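Homospermidine synthase (Legionella pneumophila subsp. pneumophila str. Philadelphia 1, PDB 2PH5) binds NAD and probably catalyses the formation of homospermidine. Local coordinates at residues Val396-Ile401 with Asp428-Tyr433. Numbering follows the deposited sequence.
Sequences VVASMI and DIAKPY. With NAD (nicotinamide-adenine-dinucleotide), chain C.
Ala398, on helix 391-408, packs against Ala430 of helix 423-430 and Tyr433 of the 3-10 segment 431-433, all within the region assigned to the saccharopine dehydrogenase C-terminal family. The two backbones approach to 5.2 Å between the CA atoms of Ala398 and Ala430, a separation possible because a methyl group is all that either residue places between them. The methyl of Ala430 lies 4.3 Å from Ala398 CB and rests, 4.0 Å away, against Ala398 O, a carbonyl hydrogen-bonded to Ser402 OG one turn further on. Tyr433 CB closes on the Ala398 methyl, at 3.4 Å from Ala398 CB, tight for two carbons, while Tyr433 CG stands 4.0 Å from that methyl. With CG opposite its own carbonyl carbon (chi1 -70°), the tyrosine ring meets the methyl obliquely near its root and runs on beside Leu31, its hydroxyl making a weak hydrogen bond to Glu34. Both belong to helix 23-35, which follows strand 16-19 of the parallel sheet and at its start binds NAD through Cys23 N and Val24 N. Tyr433 N hydrogen-bonds Ala430 O at 2.6 Å, an i to i+3 link of the 3-10 kind. Helix 391-408 also reaches the cofactor: Val396 CG1, set anti to its backbone N, touches C4N of the nicotinamide at 3.5 Å. The contact is buried and mainly van der Waals, without a hydrogen bond between the segments, so the fit rests on two methyls and the root of a tyrosine.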
ATOM      1  N   VAL A 396      -2.514   5.781 -24.127  1.00 21.10           N
ATOM      2  CA  VAL A 396      -2.052   7.152 -24.281  1.00 19.28           C
ATOM      3  C   VAL A 396      -1.687   7.482 -25.718  1.00 18.80           C
ATOM      4  O   VAL A 396      -2.056   8.541 -26.229  1.00 19.88           O
ATOM      5  CB  VAL A 396      -0.829   7.437 -23.398  1.00 21.41           C
ATOM      6  CG1 VAL A 396      -0.547   8.925 -23.373  1.00 20.54           C
ATOM      7  CG2 VAL A 396      -1.065   6.894 -22.000  1.00 22.31           C
ATOM      8  N   VAL A 397      -0.965   6.580 -26.373  1.00 17.23           N
ATOM      9  CA  VAL A 397      -0.552   6.821 -27.746  1.00 16.29           C
ATOM     10  C   VAL A 397      -1.708   6.629 -28.724  1.00 19.32           C
ATOM     11  O   VAL A 397      -1.718   7.216 -29.811  1.00 17.68           O
ATOM     12  CB  VAL A 397       0.673   5.926 -28.132  1.00 16.96           C
ATOM     13  CG1 VAL A 397       1.849   6.261 -27.226  1.00 15.09           C
ATOM     14  CG2 VAL A 397       0.331   4.448 -28.031  1.00 15.09           C
ATOM     15  N   ALA A 398      -2.694   5.822 -28.341  1.00 21.72           N
ATOM     16  CA  ALA A 398      -3.853   5.623 -29.204  1.00 23.47           C
ATOM     17  C   ALA A 398      -4.522   6.993 -29.374  1.00 24.85           C
ATOM     18  O   ALA A 398      -4.871   7.398 -30.486  1.00 25.53           O
ATOM     19  CB  ALA A 398      -4.823   4.622 -28.572  1.00 21.81           C
ATOM     20  N   SER A 399      -4.655   7.713 -28.264  1.00 25.64           N
ATOM     21  CA  SER A 399      -5.260   9.042 -28.260  1.00 27.80           C
ATOM     22  C   SER A 399      -4.438  10.047 -29.070  1.00 27.44           C
ATOM     23  O   SER A 399      -4.983  10.852 -29.832  1.00 27.72           O
ATOM     24  CB  SER A 399      -5.396   9.544 -26.822  1.00 28.69           C
ATOM     25  OG  SER A 399      -5.991   8.545 -26.011  1.00 33.93           O
HETATM   26  N   MSE A 400      -3.124   9.996 -28.898  1.00 26.16           N
HETATM   27  CA  MSE A 400      -2.239  10.900 -29.613  1.00 26.47           C
HETATM   28  C   MSE A 400      -2.255  10.693 -31.121  1.00 24.05           C
HETATM   29  O   MSE A 400      -2.391  11.654 -31.878  1.00 20.64           O
HETATM   30  CB  MSE A 400      -0.817  10.754 -29.098  1.00 32.07           C
HETATM   31  CG  MSE A 400      -0.695  11.091 -27.637  1.00 42.05           C
HETATM   32 SE   MSE A 400       0.994  11.904 -27.279  1.00 61.51          SE
HETATM   33  CE  MSE A 400       0.513  13.734 -27.715  1.00 52.32           C
ATOM     34  N   ILE A 401      -2.114   9.444 -31.555  1.00 22.21           N
ATOM     35  CA  ILE A 401      -2.113   9.157 -32.979  1.00 21.37           C
ATOM     36  C   ILE A 401      -3.453   9.624 -33.555  1.00 21.12           C
ATOM     37  O   ILE A 401      -3.509  10.053 -34.700  1.00 20.46           O
ATOM     38  CB  ILE A 401      -1.899   7.627 -33.279  1.00 21.47           C
ATOM     39  CG1 ILE A 401      -1.472   7.414 -34.740  1.00 21.54           C
ATOM     40  CG2 ILE A 401      -3.205   6.851 -33.072  1.00 20.70           C
ATOM     41  CD1 ILE A 401      -0.126   8.026 -35.113  1.00 20.00           C
ATOM     42  N   ASP A 428     -13.481   6.896 -32.731  1.00 27.62           N
ATOM     43  CA  ASP A 428     -13.557   5.932 -33.825  1.00 28.06           C
ATOM     44  C   ASP A 428     -12.185   5.527 -34.352  1.00 28.25           C
ATOM     45  O   ASP A 428     -12.031   4.460 -34.950  1.00 27.83           O
ATOM     46  CB  ASP A 428     -14.393   6.486 -34.986  1.00 30.65           C
ATOM     47  CG  ASP A 428     -15.891   6.463 -34.699  1.00 32.61           C
ATOM     48  OD1 ASP A 428     -16.367   5.504 -34.051  1.00 33.79           O
ATOM     49  OD2 ASP A 428     -16.595   7.393 -35.138  1.00 34.59           O
ATOM     50  N   ILE A 429     -11.189   6.377 -34.137  1.00 26.49           N
ATOM     51  CA  ILE A 429      -9.846   6.069 -34.602  1.00 25.48           C
ATOM     52  C   ILE A 429      -9.067   5.303 -33.548  1.00 25.18           C
ATOM     53  O   ILE A 429      -8.306   4.384 -33.862  1.00 26.22           O
ATOM     54  CB  ILE A 429      -9.065   7.352 -34.960  1.00 24.98           C
ATOM     55  CG1 ILE A 429      -9.811   8.116 -36.062  1.00 26.62           C
ATOM     56  CG2 ILE A 429      -7.643   6.999 -35.385  1.00 20.43           C
ATOM     57  CD1 ILE A 429      -9.124   9.389 -36.528  1.00 24.41           C
ATOM     58  N   ALA A 430      -9.283   5.674 -32.293  1.00 24.94           N
ATOM     59  CA  ALA A 430      -8.590   5.069 -31.156  1.00 25.17           C
ATOM     60  C   ALA A 430      -9.177   3.745 -30.686  1.00 25.23           C
ATOM     61  O   ALA A 430      -8.459   2.892 -30.176  1.00 24.66           O
ATOM     62  CB  ALA A 430      -8.576   6.057 -30.005  1.00 20.55           C
ATOM     63  N   LYS A 431     -10.487   3.599 -30.852  1.00 27.68           N
ATOM     64  CA  LYS A 431     -11.228   2.409 -30.431  1.00 30.00           C
ATOM     65  C   LYS A 431     -10.529   1.077 -30.694  1.00 30.30           C
ATOM     66  O   LYS A 431     -10.564   0.180 -29.862  1.00 30.91           O
ATOM     67  CB  LYS A 431     -12.606   2.414 -31.097  1.00 31.30           C
ATOM     68  CG  LYS A 431     -13.741   1.945 -30.206  1.00 32.94           C
ATOM     69  CD  LYS A 431     -15.048   2.666 -30.557  1.00 33.78           C
ATOM     70  CE  LYS A 431     -16.169   2.335 -29.559  1.00 34.73           C
ATOM     71  NZ  LYS A 431     -17.424   3.121 -29.766  1.00 30.96           N
ATOM     72  N   PRO A 432      -9.898   0.926 -31.868  1.00 32.55           N
ATOM     73  CA  PRO A 432      -9.203  -0.328 -32.190  1.00 32.23           C
ATOM     74  C   PRO A 432      -7.963  -0.544 -31.338  1.00 32.54           C
ATOM     75  O   PRO A 432      -7.321  -1.589 -31.414  1.00 34.01           O
ATOM     76  CB  PRO A 432      -8.842  -0.155 -33.664  1.00 31.65           C
ATOM     77  CG  PRO A 432      -9.952   0.703 -34.176  1.00 32.99           C
ATOM     78  CD  PRO A 432     -10.070   1.745 -33.081  1.00 32.62           C
ATOM     79  N   TYR A 433      -7.636   0.450 -30.522  1.00 32.86           N
ATOM     80  CA  TYR A 433      -6.454   0.396 -29.673  1.00 32.34           C
ATOM     81  C   TYR A 433      -6.798   0.351 -28.189  1.00 31.25           C
ATOM     82  O   TYR A 433      -5.907   0.226 -27.351  1.00 32.80           O
ATOM     83  CB  TYR A 433      -5.594   1.635 -29.929  1.00 35.11           C
ATOM     84  CG  TYR A 433      -4.899   1.670 -31.271  1.00 37.05           C
ATOM     85  CD1 TYR A 433      -3.766   0.896 -31.504  1.00 38.32           C
ATOM     86  CD2 TYR A 433      -5.358   2.497 -32.297  1.00 38.60           C
ATOM     87  CE1 TYR A 433      -3.099   0.945 -32.721  1.00 40.96           C
ATOM     88  CE2 TYR A 433      -4.698   2.554 -33.526  1.00 41.37           C
ATOM     89  CZ  TYR A 433      -3.564   1.772 -33.729  1.00 42.15           C
ATOM     90  OH  TYR A 433      -2.890   1.815 -34.931  1.00 42.54           O
TER
HETATM   91  PA  NAD C 501       9.892  10.591 -19.970  1.00 27.86           P
HETATM   92  O1A NAD C 501      10.563  11.317 -18.835  1.00 26.13           O
HETATM   93  O2A NAD C 501       9.909   9.102 -19.956  1.00 27.37           O
HETATM   94  O5B NAD C 501      10.494  11.078 -21.395  1.00 25.38           O
HETATM   95  C5B NAD C 501      10.657  12.465 -21.674  1.00 27.00           C
HETATM   96  C4B NAD C 501      11.768  12.617 -22.731  1.00 29.21           C
HETATM   97  O4B NAD C 501      11.920  14.004 -22.938  1.00 29.00           O
HETATM   98  C3B NAD C 501      13.135  12.070 -22.304  1.00 28.14           C
HETATM   99  O3B NAD C 501      13.620  11.137 -23.272  1.00 29.26           O
HETATM  100  C2B NAD C 501      14.008  13.289 -22.205  1.00 28.91           C
HETATM  101  O2B NAD C 501      15.367  13.084 -22.519  1.00 28.66           O
HETATM  102  C1B NAD C 501      13.292  14.306 -23.095  1.00 28.62           C
HETATM  103  N9A NAD C 501      13.468  15.715 -22.723  1.00 29.31           N
HETATM  104  C8A NAD C 501      13.658  16.169 -21.406  1.00 29.97           C
HETATM  105  N7A NAD C 501      14.513  17.210 -21.360  1.00 29.74           N
HETATM  106  C5A NAD C 501      14.902  17.439 -22.635  1.00 30.34           C
HETATM  107  C6A NAD C 501      15.765  18.388 -23.181  1.00 29.38           C
HETATM  108  N6A NAD C 501      16.394  19.320 -22.464  1.00 26.74           N
HETATM  109  N1A NAD C 501      15.958  18.346 -24.555  1.00 29.57           N
HETATM  110  C2A NAD C 501      15.336  17.415 -25.363  1.00 28.17           C
HETATM  111  N3A NAD C 501      14.475  16.475 -24.848  1.00 29.92           N
HETATM  112  C4A NAD C 501      14.285  16.517 -23.496  1.00 29.62           C
HETATM  113  O3  NAD C 501       8.384  11.066 -19.920  1.00 28.99           O
HETATM  114  PN  NAD C 501       7.113  10.784 -20.858  1.00 29.46           P
HETATM  115  O1N NAD C 501       5.990  10.410 -19.965  1.00 29.57           O
HETATM  116  O2N NAD C 501       7.536   9.826 -21.940  1.00 25.34           O
HETATM  117  O5D NAD C 501       7.014  12.287 -21.349  1.00 32.91           O
HETATM  118  C5D NAD C 501       6.046  12.812 -22.222  1.00 34.33           C
HETATM  119  C4D NAD C 501       5.025  13.477 -21.323  1.00 35.46           C
HETATM  120  O4D NAD C 501       3.752  12.976 -21.631  1.00 35.99           O
HETATM  121  C3D NAD C 501       4.876  14.432 -20.157  1.00 35.59           C
HETATM  122  O3D NAD C 501       4.848  15.784 -20.588  1.00 35.53           O
HETATM  123  C2D NAD C 501       3.565  13.972 -19.545  1.00 35.56           C
HETATM  124  O2D NAD C 501       2.930  14.953 -18.774  1.00 37.50           O
HETATM  125  C1D NAD C 501       2.770  13.500 -20.757  1.00 34.30           C
HETATM  126  N1N NAD C 501       1.834  12.372 -20.543  1.00 33.51           N
HETATM  127  C2N NAD C 501       0.491  12.526 -20.803  1.00 32.92           C
HETATM  128  C3N NAD C 501      -0.353  11.412 -20.605  1.00 32.90           C
HETATM  129  C7N NAD C 501      -1.816  11.481 -20.875  1.00 31.18           C
HETATM  130  O7N NAD C 501      -2.548  10.339 -20.669  1.00 32.78           O
HETATM  131  N7N NAD C 501      -2.411  12.567 -21.320  1.00 30.93           N
HETATM  132  C4N NAD C 501       0.168  10.159 -20.147  1.00 33.89           C
HETATM  133  C5N NAD C 501       1.550  10.048 -19.888  1.00 33.84           C
HETATM  134  C6N NAD C 501       2.385  11.132 -20.081  1.00 32.74           C